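Local coordinates for penaeus monodon metallodensovirus major capsid protein (Penaeus monodon metallodensovirus, PDB 6WH7), which assembles, as sixty copies, into the capsid shell of a shrimp densovirus, each subunit probably folding as the jelly-roll beta barrel of parvoviruses, at residues 76-81 with 198-203; 156-161 with 274-279; 165-170 with 202-207; 82-87 with 186-191; 169-174 with 341-346. All coordinates share one frame; numbering follows the deposited sequence.

Contact 1 of 5, residues 76-81 with 198-203; sequences TPTEMI and AIIPST
Pro201 stands against Pro77, Thr78 and Met80, where the chain leads into strand 79-83, and its ring carbons make most of the contact. CG of Pro201 lies 3.8 Å from Met80 CB. Met80 bends at chi3 (90°), bringing its methyl back to the same proline, with CE 3.9 Å from Pro201 CG. Two carbonyls face the ring as well: Pro77 O is nearest to CD of Pro201, and Thr78 O to its CG. Pro201 offers these carbonyls only C-H groups. No hydrogen bond crosses between the segments. Further along, Thr78 CG2 meets the methyl of Ala198 (CG2 to CB, 3.7 Å), while Ile200 CD1 reaches the carbonyl of Pro77.

A second shell fixes both backbones. Glu79 OE2 accepts the N-H of Thr76 through its anti lone pair, and OE1 is salt-bridged to Lys173. On the other segment, Ile200 O receives both N and OG1 of Thr203.

Strand 79-83 runs between strands 189-191 and 270-274, and helix 201-204 rests beside it, with Pro201 also touching Ser274 and Ile200 packing on Phe69 of a neighbouring subunit.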
# COMPACT_ATOMS: atom_id res chain seq x y z
N THR A 76 -14.05 41.32 98.13
CA THR A 76 -14.19 42.66 97.57
C THR A 76 -13.35 42.76 96.30
O THR A 76 -12.53 41.89 96.01
CB THR A 76 -13.78 43.70 98.61
OG1 THR A 76 -12.40 43.54 98.95
CG2 THR A 76 -14.61 43.54 99.86
N PRO A 77 -13.56 43.80 95.49
CA PRO A 77 -12.79 43.91 94.24
C PRO A 77 -11.31 44.18 94.45
O PRO A 77 -10.53 43.98 93.51
CB PRO A 77 -13.47 45.07 93.52
CG PRO A 77 -14.08 45.86 94.59
CD PRO A 77 -14.58 44.85 95.56
N THR A 78 -10.90 44.64 95.63
CA THR A 78 -9.49 44.86 95.88
C THR A 78 -8.77 43.57 96.23
O THR A 78 -7.64 43.34 95.78
CB THR A 78 -9.33 45.88 97.00
OG1 THR A 78 -9.93 47.12 96.61
CG2 THR A 78 -7.87 46.13 97.30
N GLU A 79 -9.40 42.72 97.03
CA GLU A 79 -8.83 41.45 97.42
C GLU A 79 -9.06 40.39 96.34
O GLU A 79 -9.96 40.49 95.51
CB GLU A 79 -9.43 41.02 98.76
CG GLU A 79 -10.92 40.89 98.73
CD GLU A 79 -11.53 40.73 100.11
OE1 GLU A 79 -10.79 40.46 101.06
OE2 GLU A 79 -12.76 40.86 100.24
N MET A 80 -8.20 39.37 96.35
CA MET A 80 -8.25 38.31 95.35
C MET A 80 -8.08 36.97 96.05
O MET A 80 -7.52 36.88 97.13
CB MET A 80 -7.15 38.48 94.31
CG MET A 80 -5.79 38.10 94.84
SD MET A 80 -4.41 38.71 93.89
CE MET A 80 -4.18 40.26 94.72
N ILE A 81 -8.59 35.92 95.41
CA ILE A 81 -8.36 34.55 95.85
C ILE A 81 -7.06 34.06 95.25
O ILE A 81 -6.83 34.19 94.04
CB ILE A 81 -9.52 33.63 95.45
CG1 ILE A 81 -10.79 34.02 96.17
CG2 ILE A 81 -9.18 32.20 95.77
CD1 ILE A 81 -10.69 33.85 97.64
N ALA A 198 -4.98 51.03 96.43
CA ALA A 198 -5.53 49.68 96.48
C ALA A 198 -5.58 49.17 95.05
O ALA A 198 -6.39 49.64 94.24
CB ALA A 198 -6.91 49.68 97.12
N ILE A 199 -4.72 48.21 94.73
CA ILE A 199 -4.66 47.66 93.39
C ILE A 199 -5.91 46.84 93.12
O ILE A 199 -6.38 46.09 93.99
CB ILE A 199 -3.39 46.80 93.23
CG1 ILE A 199 -2.13 47.53 93.69
CG2 ILE A 199 -3.24 46.35 91.81
CD1 ILE A 199 -1.78 48.74 92.89
N ILE A 200 -6.46 46.97 91.92
CA ILE A 200 -7.45 46.04 91.41
C ILE A 200 -6.70 44.89 90.73
O ILE A 200 -5.97 45.14 89.77
CB ILE A 200 -8.42 46.71 90.43
CG1 ILE A 200 -9.18 47.84 91.12
CG2 ILE A 200 -9.39 45.70 89.88
CD1 ILE A 200 -10.03 47.38 92.26
N PRO A 201 -6.85 43.65 91.20
CA PRO A 201 -5.97 42.58 90.72
C PRO A 201 -6.01 42.37 89.22
O PRO A 201 -4.96 42.19 88.59
CB PRO A 201 -6.48 41.35 91.47
CG PRO A 201 -7.09 41.91 92.70
CD PRO A 201 -7.73 43.18 92.28
N SER A 202 -7.20 42.41 88.62
CA SER A 202 -7.34 42.18 87.19
C SER A 202 -6.56 43.18 86.35
O SER A 202 -6.20 42.87 85.21
CB SER A 202 -8.81 42.22 86.81
OG SER A 202 -8.98 42.11 85.41
N THR A 203 -6.29 44.37 86.87
CA THR A 203 -5.69 45.41 86.05
C THR A 203 -4.19 45.23 85.89
O THR A 203 -3.64 45.61 84.85
CB THR A 203 -5.99 46.78 86.65
OG1 THR A 203 -5.45 46.85 87.97
CG2 THR A 203 -7.48 47.00 86.71

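Contact 2 of 5, residues 156-161 with 274-279; sequences YMIHSI and SFPPIR
Strands 157-162 and 270-274 are adjacent inner strands of the antiparallel sheet that matches the CHEF sheet of a viral jelly roll, where they would be strands E and H; here their pairing ends and the chain after Ser274 leaves the sheet. The last bridge is the hydrogen-bonded pair of Ile158 and Ser274. Ile158 N donates to Ser274 O at 2.7 Å, and Ser274 N returns a bond to Ile158 O at 2.9 Å, the latter bent to 137° at the hydrogen.

Beyond this bridge the second segment has two prolines, and side chains take over. Pro276 lies on one face of the Tyr156 ring: its CG is 3.8 Å from the ring centroid and 26° off the normal, a CH-pi contact displaced toward the rim. Ile158 CD1 meets the same proline at CD (4.1 Å). Phe275 turns to the other partner, Met157. Met157 extends with CG anti to its own N (chi1 -178°), which places SD 4.8 Å from the Phe275 centroid, an oblique Met-aromatic contact. The edge of that ring comes near Tyr156 O.

Around these groups, Tyr156 also stacks with Tyr210, Met157 and Phe275 both pack on Leu133, and Pro276 touches Gln290 of a neighbouring subunit.

With Pro276 lacking an N-H, it cannot donate a further bond to Tyr156 O; the backbone bonding stops at two, and contacts of C-H groups and sulfur with the aromatic rings continue the association beyond it.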
# COMPACT_ATOMS: atom_id res chain seq x y z
N TYR A 156 -19.29 38.28 86.10
CA TYR A 156 -18.29 37.29 85.77
C TYR A 156 -17.29 37.22 86.91
O TYR A 156 -17.18 38.14 87.71
CB TYR A 156 -17.58 37.62 84.45
CG TYR A 156 -17.04 39.02 84.40
CD1 TYR A 156 -15.81 39.34 84.95
CD2 TYR A 156 -17.76 40.03 83.80
CE1 TYR A 156 -15.33 40.62 84.91
CE2 TYR A 156 -17.29 41.30 83.75
CZ TYR A 156 -16.08 41.60 84.30
OH TYR A 156 -15.61 42.88 84.25
N MET A 157 -16.58 36.11 86.99
CA MET A 157 -15.46 35.98 87.89
C MET A 157 -14.19 36.02 87.07
O MET A 157 -14.10 35.39 86.02
CB MET A 157 -15.53 34.69 88.71
CG MET A 157 -14.40 34.54 89.69
SD MET A 157 -14.54 33.08 90.72
CE MET A 157 -14.17 31.82 89.52
N ILE A 158 -13.21 36.78 87.54
CA ILE A 158 -11.98 37.00 86.79
C ILE A 158 -10.96 35.97 87.25
O ILE A 158 -10.61 35.93 88.43
CB ILE A 158 -11.46 38.42 86.99
CG1 ILE A 158 -12.51 39.43 86.58
CG2 ILE A 158 -10.23 38.64 86.16
CD1 ILE A 158 -12.17 40.83 86.95
N HIS A 159 -10.48 35.15 86.34
CA HIS A 159 -9.33 34.30 86.60
C HIS A 159 -8.10 35.02 86.07
O HIS A 159 -8.02 35.32 84.88
CB HIS A 159 -9.45 32.94 85.94
CG HIS A 159 -8.33 32.02 86.30
ND1 HIS A 159 -8.25 31.40 87.53
CD2 HIS A 159 -7.18 31.72 85.66
CE1 HIS A 159 -7.15 30.68 87.59
NE2 HIS A 159 -6.48 30.86 86.47
N SER A 160 -7.15 35.28 86.94
CA SER A 160 -5.95 36.02 86.59
C SER A 160 -4.74 35.12 86.70
O SER A 160 -4.56 34.43 87.71
CB SER A 160 -5.79 37.24 87.49
OG SER A 160 -6.87 38.13 87.34
N ILE A 161 -3.92 35.11 85.66
CA ILE A 161 -2.62 34.46 85.68
C ILE A 161 -1.58 35.56 85.68
O ILE A 161 -1.59 36.43 84.81
CB ILE A 161 -2.43 33.53 84.48
CG1 ILE A 161 -3.44 32.40 84.50
CG2 ILE A 161 -1.04 32.97 84.48
CD1 ILE A 161 -3.41 31.57 83.27
N SER A 274 -10.85 36.78 91.18
CA SER A 274 -11.21 38.13 91.55
C SER A 274 -12.56 38.45 90.93
O SER A 274 -13.00 37.79 89.99
CB SER A 274 -10.15 39.12 91.09
OG SER A 274 -10.48 40.44 91.46
N PHE A 275 -13.21 39.46 91.47
CA PHE A 275 -14.45 39.89 90.87
C PHE A 275 -14.32 41.33 90.39
O PHE A 275 -13.54 42.10 90.96
CB PHE A 275 -15.62 39.80 91.86
CG PHE A 275 -15.94 38.40 92.27
CD1 PHE A 275 -16.68 37.58 91.45
CD2 PHE A 275 -15.51 37.92 93.48
CE1 PHE A 275 -16.96 36.30 91.83
CE2 PHE A 275 -15.80 36.64 93.86
CZ PHE A 275 -16.52 35.83 93.03
N PRO A 276 -15.04 41.70 89.34
CA PRO A 276 -14.98 43.07 88.86
C PRO A 276 -15.60 44.02 89.87
O PRO A 276 -16.60 43.68 90.52
CB PRO A 276 -15.80 43.01 87.57
CG PRO A 276 -16.73 41.90 87.78
CD PRO A 276 -15.95 40.88 88.54
N PRO A 277 -15.02 45.20 90.05
CA PRO A 277 -15.66 46.20 90.90
C PRO A 277 -16.93 46.71 90.25
O PRO A 277 -16.92 47.17 89.11
CB PRO A 277 -14.60 47.29 91.01
CG PRO A 277 -13.80 47.15 89.79
CD PRO A 277 -13.77 45.70 89.47
N ILE A 278 -18.03 46.67 91.00
CA ILE A 278 -19.31 47.17 90.53
C ILE A 278 -19.94 47.94 91.67
O ILE A 278 -20.18 47.36 92.74
CB ILE A 278 -20.25 46.05 90.07
CG1 ILE A 278 -19.54 45.09 89.12
CG2 ILE A 278 -21.38 46.64 89.28
CD1 ILE A 278 -20.34 43.87 88.78
N ARG A 279 -20.21 49.22 91.47
CA ARG A 279 -20.61 50.08 92.57
C ARG A 279 -22.10 50.03 92.82
O ARG A 279 -22.91 50.06 91.89
CB ARG A 279 -20.18 51.52 92.30
CG ARG A 279 -18.70 51.73 92.28
CD ARG A 279 -18.34 53.18 92.07
NE ARG A 279 -18.79 54.01 93.19
CZ ARG A 279 -19.71 54.96 93.09
NH1 ARG A 279 -20.28 55.23 91.93
NH2 ARG A 279 -20.06 55.66 94.17

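Contact 3 of 5, residues 165-170 with 202-207; sequences QCLSKV and STIFNK
Apolar contacts join Cys166 and Leu167 to Ile204 and Phe205. The CD1 methyl of Leu167 touches both partners, lying 3.7 Å from Ile204 CD1 and also 3.7 Å from Phe205 CE1; the leucine crosses each of these side chains at about a right angle. Ile204 CD1 reaches Cys166 as well, 3.8 Å from its CB. It can do so because CG1 of Ile204 sits between the backbone N and the carbonyl carbon (chi1 59°), with the chain extended from there.

The aromatic contact is made at the rim of the ring. Cys166 CB and both methyls of Leu167 approach Phe205 near its plane, with CD2 of Leu167 4.0 Å from CZ. Ile204 CG1 lies over one face of the same ring, near the rim, and Tyr272 stacks with it too.

Both segments lie in the long connection that follows strand 157-162, the second running into strand 207-211. This is probably the E-to-F loop of a jelly roll, so the contact folds that loop against itself.

Polar interactions act from outside the pair, since no hydrogen bond crosses it; Cys166 SG comes only within 3.4 Å of Ile204 O. The carboxylate of Asp162 takes the N-H groups of Cys166 and Leu167, one on each oxygen. Asn206 ND2 is bonded to Asp163, while Asn206 OD1 accepts from Tyr52 N of a neighbouring subunit and Cys166 packs on Gln309 of that same subunit.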
# COMPACT_ATOMS: atom_id res chain seq x y z
N GLN A 165 4.68 38.46 86.88
CA GLN A 165 4.97 38.40 88.30
C GLN A 165 4.90 39.79 88.93
O GLN A 165 5.86 40.30 89.51
CB GLN A 165 6.32 37.73 88.57
CG GLN A 165 6.60 37.48 90.03
CD GLN A 165 7.86 36.69 90.23
OE1 GLN A 165 8.45 36.21 89.28
NE2 GLN A 165 8.29 36.56 91.47
N CYS A 166 3.74 40.43 88.77
CA CYS A 166 3.45 41.61 89.56
C CYS A 166 3.58 41.31 91.04
O CYS A 166 4.13 42.11 91.81
CB CYS A 166 2.04 42.12 89.25
SG CYS A 166 1.78 42.61 87.55
N LEU A 167 3.10 40.15 91.46
CA LEU A 167 3.15 39.70 92.85
C LEU A 167 4.15 38.57 92.94
O LEU A 167 3.90 37.47 92.43
CB LEU A 167 1.77 39.27 93.32
CG LEU A 167 0.82 40.33 93.86
CD1 LEU A 167 0.50 41.35 92.80
CD2 LEU A 167 -0.45 39.67 94.33
N SER A 168 5.28 38.83 93.58
CA SER A 168 6.28 37.79 93.78
C SER A 168 5.89 36.86 94.91
O SER A 168 5.95 35.64 94.79
CB SER A 168 7.63 38.43 94.07
OG SER A 168 8.61 37.45 94.36
N LYS A 169 5.48 37.44 96.03
CA LYS A 169 5.11 36.72 97.23
C LYS A 169 3.81 37.31 97.72
O LYS A 169 3.60 38.52 97.65
CB LYS A 169 6.19 36.84 98.29
CG LYS A 169 5.92 36.06 99.53
CD LYS A 169 6.98 36.34 100.56
CE LYS A 169 8.31 35.75 100.17
NZ LYS A 169 9.32 36.01 101.22
N VAL A 170 2.92 36.45 98.21
CA VAL A 170 1.55 36.82 98.48
C VAL A 170 1.22 36.46 99.92
O VAL A 170 1.44 35.32 100.34
CB VAL A 170 0.59 36.13 97.50
CG1 VAL A 170 -0.80 36.45 97.85
CG2 VAL A 170 0.87 36.57 96.09
N SER A 202 -7.20 42.41 88.62
CA SER A 202 -7.34 42.18 87.19
C SER A 202 -6.56 43.18 86.35
O SER A 202 -6.20 42.87 85.21
CB SER A 202 -8.81 42.22 86.81
OG SER A 202 -8.98 42.11 85.41
N THR A 203 -6.29 44.37 86.87
CA THR A 203 -5.69 45.41 86.05
C THR A 203 -4.19 45.23 85.89
O THR A 203 -3.64 45.61 84.85
CB THR A 203 -5.99 46.78 86.65
OG1 THR A 203 -5.45 46.85 87.97
CG2 THR A 203 -7.48 47.00 86.71
N ILE A 204 -3.51 44.71 86.90
CA ILE A 204 -2.07 44.51 86.79
C ILE A 204 -1.72 43.19 86.11
O ILE A 204 -0.74 43.11 85.37
CB ILE A 204 -1.43 44.62 88.18
CG1 ILE A 204 -2.02 43.59 89.13
CG2 ILE A 204 -1.65 46.00 88.72
CD1 ILE A 204 -1.30 43.50 90.44
N PHE A 205 -2.51 42.15 86.33
CA PHE A 205 -2.13 40.82 85.89
C PHE A 205 -2.24 40.68 84.38
O PHE A 205 -3.17 41.21 83.76
CB PHE A 205 -3.00 39.78 86.59
CG PHE A 205 -2.74 39.69 88.06
CD1 PHE A 205 -1.50 39.98 88.57
CD2 PHE A 205 -3.76 39.40 88.94
CE1 PHE A 205 -1.27 39.92 89.92
CE2 PHE A 205 -3.53 39.35 90.29
CZ PHE A 205 -2.29 39.61 90.78
N ASN A 206 -1.27 40.00 83.79
CA ASN A 206 -1.19 39.81 82.35
C ASN A 206 -2.42 39.14 81.78
O ASN A 206 -3.21 39.76 81.08
CB ASN A 206 0.04 38.99 81.99
CG ASN A 206 0.23 38.86 80.51
OD1 ASN A 206 -0.07 39.78 79.75
ND2 ASN A 206 0.68 37.70 80.08
N LYS A 207 -2.59 37.85 82.08
CA LYS A 207 -3.70 37.08 81.54
C LYS A 207 -4.85 37.13 82.52
O LYS A 207 -4.72 36.68 83.66
CB LYS A 207 -3.28 35.63 81.29
CG LYS A 207 -2.23 35.48 80.22
CD LYS A 207 -1.91 34.03 79.97
CE LYS A 207 -3.06 33.34 79.27
NZ LYS A 207 -3.26 33.88 77.90

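Contact 4 of 5, residues 82-87 with 186-191; sequences VIPWNV and LDYVAS
Val82 and Tyr188 open the closely fitted, buried part of this contact. Val82 N donates to Tyr188 O at 2.7 Å in a nearly straight bond (166° at the hydrogen), and the valine's CG2 methyl settles 3.7 Å from Ala190 CB. Next to it, Leu186 uses its two branches separately: CD1 meets Ile83 CD1 at 3.6 Å, and CD2 meets CD of Pro84 at 3.7 Å. Pro84, the centre of an inverse gamma turn, swings the chain off the strand and sets its ring between Leu186 and Tyr188. Its CG comes to 3.9 Å from Tyr188 CE2, obliquely placed to the ring, and the two side chains cross at about a right angle.

The contrast is Val189, which is partly exposed and turns its side chain away from residues 82-87, to Ile81, Lys173 and Thr176.

Strand 189-191 is an edge strand of its sheet within the chain. One backbone bond joins these two segments, with another between Met80 N and Ala190 O just before them. Cohesion here therefore rests mostly on aliphatic packing in a buried interface, while the polar end of Tyr188 is satisfied apart from it, at Pro179 O.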
# COMPACT_ATOMS: atom_id res chain seq x y z
N VAL A 82 -6.20 33.51 96.09
CA VAL A 82 -4.90 33.00 95.66
C VAL A 82 -5.05 31.50 95.44
O VAL A 82 -5.36 30.76 96.37
CB VAL A 82 -3.83 33.30 96.71
CG1 VAL A 82 -2.49 32.76 96.27
CG2 VAL A 82 -3.76 34.78 96.97
N ILE A 83 -4.85 31.06 94.20
CA ILE A 83 -4.98 29.64 93.90
C ILE A 83 -3.66 28.99 94.29
O ILE A 83 -2.65 29.20 93.61
CB ILE A 83 -5.30 29.40 92.42
CG1 ILE A 83 -6.44 30.30 91.96
CG2 ILE A 83 -5.67 27.96 92.20
CD1 ILE A 83 -7.66 30.16 92.75
N PRO A 84 -3.61 28.18 95.33
CA PRO A 84 -2.36 27.55 95.75
C PRO A 84 -2.00 26.39 94.83
O PRO A 84 -1.70 25.28 95.29
CB PRO A 84 -2.66 27.09 97.17
CG PRO A 84 -4.09 26.80 97.14
CD PRO A 84 -4.73 27.76 96.19
N TRP A 85 -2.02 26.63 93.54
CA TRP A 85 -1.89 25.57 92.56
C TRP A 85 -0.43 25.22 92.32
O TRP A 85 -0.15 24.32 91.53
CB TRP A 85 -2.54 25.99 91.25
CG TRP A 85 -1.68 26.87 90.42
CD1 TRP A 85 -1.28 28.13 90.71
CD2 TRP A 85 -1.21 26.58 89.11
NE1 TRP A 85 -0.51 28.62 89.68
CE2 TRP A 85 -0.47 27.69 88.68
CE3 TRP A 85 -1.31 25.48 88.26
CZ2 TRP A 85 0.16 27.73 87.45
CZ3 TRP A 85 -0.70 25.52 87.04
CH2 TRP A 85 0.03 26.64 86.64
N ASN A 86 0.49 25.94 92.95
CA ASN A 86 1.89 25.61 92.90
C ASN A 86 2.34 24.78 94.09
O ASN A 86 3.53 24.48 94.20
CB ASN A 86 2.75 26.87 92.77
CG ASN A 86 2.51 27.86 93.87
OD1 ASN A 86 1.50 27.82 94.55
ND2 ASN A 86 3.46 28.76 94.05
N VAL A 87 1.43 24.38 94.95
CA VAL A 87 1.74 23.59 96.13
C VAL A 87 1.42 22.13 95.83
O VAL A 87 0.36 21.83 95.28
CB VAL A 87 0.94 24.10 97.34
CG1 VAL A 87 1.28 23.31 98.58
CG2 VAL A 87 1.19 25.56 97.55
N LEU A 186 -11.13 27.29 97.87
CA LEU A 186 -10.13 28.32 97.65
C LEU A 186 -10.60 29.52 98.43
O LEU A 186 -11.39 30.34 97.96
CB LEU A 186 -10.02 28.60 96.16
CG LEU A 186 -9.67 27.37 95.32
CD1 LEU A 186 -9.91 27.63 93.86
CD2 LEU A 186 -8.24 26.96 95.54
N ASP A 187 -10.10 29.62 99.66
CA ASP A 187 -10.41 30.72 100.55
C ASP A 187 -9.25 31.66 100.81
O ASP A 187 -9.40 32.59 101.60
CB ASP A 187 -10.95 30.18 101.88
CG ASP A 187 -10.01 29.21 102.52
OD1 ASP A 187 -9.04 28.80 101.86
OD2 ASP A 187 -10.23 28.87 103.70
N TYR A 188 -8.09 31.43 100.21
CA TYR A 188 -6.93 32.24 100.57
C TYR A 188 -7.09 33.59 99.88
O TYR A 188 -7.01 33.69 98.66
CB TYR A 188 -5.63 31.58 100.15
CG TYR A 188 -5.35 30.25 100.79
CD1 TYR A 188 -5.84 29.94 102.04
CD2 TYR A 188 -4.53 29.33 100.17
CE1 TYR A 188 -5.58 28.74 102.63
CE2 TYR A 188 -4.25 28.12 100.76
CZ TYR A 188 -4.78 27.83 101.99
OH TYR A 188 -4.50 26.63 102.58
N VAL A 189 -7.26 34.64 100.68
CA VAL A 189 -7.54 35.97 100.17
C VAL A 189 -6.33 36.84 100.41
O VAL A 189 -5.77 36.86 101.52
CB VAL A 189 -8.81 36.58 100.80
CG1 VAL A 189 -10.02 35.82 100.38
CG2 VAL A 189 -8.72 36.53 102.28
N ALA A 190 -5.91 37.55 99.38
CA ALA A 190 -4.84 38.53 99.48
C ALA A 190 -5.38 39.87 99.04
O ALA A 190 -6.10 39.97 98.04
CB ALA A 190 -3.66 38.14 98.61
N SER A 191 -5.05 40.90 99.80
CA SER A 191 -5.42 42.27 99.45
C SER A 191 -4.18 42.94 98.89
O SER A 191 -3.23 43.22 99.62
CB SER A 191 -5.96 43.02 100.66
OG SER A 191 -6.30 44.35 100.31

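Contact 5 of 5, residues 169-174 with 341-346; sequences KVYPKT and INNIQF
Val170 and Ile344 form an antiparallel hydrogen-bonded pair, with Val170 N to Ile344 O and Ile344 N to Val170 O both 2.8 Å long. Lys169 and Gln345 form the adjoining non-hydrogen-bonded pair, with their CA atoms 4.4 Å apart.

On the face carrying Lys169 and Gln345, the two side chains run alongside each other in the same direction. In Lys169, CG anti to the backbone N (chi1 -177°) carries the methylenes across the Asn343 amide, CD lying 3.3 Å from ND2. Its CE then reaches Gln345 NE2. The other neighbour of Asn343 is Tyr171: Asn343 CB sits over one face of that ring in a CH-pi contact, 3.9 Å from the centroid, and the amide plane stands nearly perpendicular to the ring (86°). Asn343 thus touches both, the lysine over its amide face and the tyrosine ring at CB and ND2.

On the face of Val170 and Ile344, the CG2 methyl of Val170 meets the edge of Phe346 at CE2, 3.9 Å away. Ile344 CG2 lies over one face of this ring, toward its rim. Past the paired residues, Pro172 CD comes to Asn342 O at 3.2 Å.

The segments belong to a small three-stranded antiparallel sheet in which 340-345 is central, flanked by 169-179 and 335-337. It joins part of the connection after strand 157-162 to the C-terminal region, packing through Val170 and Ile344 on Val82 of the probable jelly roll.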
# COMPACT_ATOMS: atom_id res chain seq x y z
N LYS A 169 5.48 37.44 96.03
CA LYS A 169 5.11 36.72 97.23
C LYS A 169 3.81 37.31 97.72
O LYS A 169 3.60 38.52 97.65
CB LYS A 169 6.19 36.84 98.29
CG LYS A 169 5.92 36.06 99.53
CD LYS A 169 6.98 36.34 100.56
CE LYS A 169 8.31 35.75 100.17
NZ LYS A 169 9.32 36.01 101.22
N VAL A 170 2.92 36.45 98.21
CA VAL A 170 1.55 36.82 98.48
C VAL A 170 1.22 36.46 99.92
O VAL A 170 1.44 35.32 100.34
CB VAL A 170 0.59 36.13 97.50
CG1 VAL A 170 -0.80 36.45 97.85
CG2 VAL A 170 0.87 36.57 96.09
N TYR A 171 0.68 37.40 100.65
CA TYR A 171 0.37 37.23 102.06
C TYR A 171 -1.13 37.26 102.28
O TYR A 171 -1.87 37.88 101.51
CB TYR A 171 1.01 38.33 102.90
CG TYR A 171 2.51 38.33 102.90
CD1 TYR A 171 3.22 37.61 103.84
CD2 TYR A 171 3.22 39.04 101.95
CE1 TYR A 171 4.58 37.61 103.85
CE2 TYR A 171 4.59 39.04 101.94
CZ TYR A 171 5.26 38.32 102.89
OH TYR A 171 6.64 38.32 102.89
N PRO A 172 -1.62 36.61 103.33
CA PRO A 172 -3.04 36.75 103.67
C PRO A 172 -3.35 38.15 104.16
O PRO A 172 -2.47 38.93 104.53
CB PRO A 172 -3.23 35.71 104.78
CG PRO A 172 -1.89 35.51 105.34
CD PRO A 172 -0.95 35.64 104.20
N LYS A 173 -4.64 38.47 104.17
CA LYS A 173 -5.09 39.73 104.70
C LYS A 173 -4.81 39.80 106.19
O LYS A 173 -4.55 38.80 106.85
CB LYS A 173 -6.58 39.93 104.47
CG LYS A 173 -6.97 40.16 103.06
CD LYS A 173 -8.46 40.02 102.97
CE LYS A 173 -9.14 41.01 103.88
NZ LYS A 173 -10.62 40.86 103.86
N THR A 174 -4.85 41.02 106.73
CA THR A 174 -4.37 41.27 108.08
C THR A 174 -5.04 40.35 109.10
O THR A 174 -4.37 39.61 109.82
CB THR A 174 -4.59 42.74 108.44
OG1 THR A 174 -5.98 43.05 108.31
CG2 THR A 174 -3.80 43.62 107.50
N ILE A 341 -0.55 28.86 106.41
CA ILE A 341 0.40 29.28 105.38
C ILE A 341 0.75 30.74 105.61
O ILE A 341 -0.13 31.60 105.68
CB ILE A 341 -0.18 29.07 103.98
CG1 ILE A 341 -0.49 27.60 103.73
CG2 ILE A 341 0.78 29.57 102.94
CD1 ILE A 341 -1.22 27.35 102.46
N ASN A 342 2.04 31.03 105.73
CA ASN A 342 2.49 32.39 105.99
C ASN A 342 2.41 33.24 104.74
O ASN A 342 1.94 34.38 104.77
CB ASN A 342 3.91 32.37 106.53
CG ASN A 342 3.98 31.79 107.91
OD1 ASN A 342 3.00 31.81 108.64
ND2 ASN A 342 5.13 31.24 108.26
N ASN A 343 2.90 32.71 103.62
CA ASN A 343 2.84 33.40 102.35
C ASN A 343 2.95 32.36 101.25
O ASN A 343 3.37 31.23 101.50
CB ASN A 343 3.94 34.47 102.25
CG ASN A 343 5.33 33.91 102.41
OD1 ASN A 343 5.66 32.85 101.89
ND2 ASN A 343 6.15 34.61 103.19
N ILE A 344 2.56 32.75 100.05
CA ILE A 344 2.69 31.90 98.88
C ILE A 344 3.56 32.62 97.87
O ILE A 344 3.26 33.76 97.48
CB ILE A 344 1.33 31.52 98.28
CG1 ILE A 344 0.57 30.61 99.24
CG2 ILE A 344 1.52 30.81 96.97
CD1 ILE A 344 -0.84 30.33 98.82
N GLN A 345 4.64 31.98 97.46
CA GLN A 345 5.53 32.44 96.42
C GLN A 345 5.11 31.82 95.10
O GLN A 345 4.65 30.68 95.07
CB GLN A 345 6.96 32.05 96.75
CG GLN A 345 7.47 32.66 98.02
CD GLN A 345 8.76 32.05 98.46
OE1 GLN A 345 9.06 30.90 98.13
NE2 GLN A 345 9.56 32.80 99.20
N PHE A 346 5.26 32.56 94.01
CA PHE A 346 4.88 32.01 92.71
C PHE A 346 6.07 31.88 91.76
O PHE A 346 6.47 30.75 91.47
CB PHE A 346 3.73 32.79 92.10
CG PHE A 346 2.43 32.52 92.79
CD1 PHE A 346 1.79 31.32 92.59
CD2 PHE A 346 1.86 33.45 93.62
CE1 PHE A 346 0.61 31.05 93.21
CE2 PHE A 346 0.67 33.18 94.24
CZ PHE A 346 0.05 31.98 94.03

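In the fold
Contacts 1, 2 and 4 reach one antiparallel sheet, ordered 189-191, 79-83, 270-274, 157-162, 207-211, probably the CHEF sheet of the jelly roll. Contacts 1 and 2 have centres about 8 Å apart and both touch a second subunit. Contact 4 continues along strand 79-83 from contact 1 and is nested inside the loop that contact 1 closes. Contact 3 shares helix 201-204 with contact 1, their centres about 10 Å apart, and strand 169-179 with contact 5. Contacts 4 and 5 have centres about 8 Å apart; contact 5 lies in the smaller sheet and is tied to contact 1 by the Glu79–Lys173 salt bridge. Long loops are thus anchored to the barrel, where contacts 1, 2 and 3 meet neighbouring subunits.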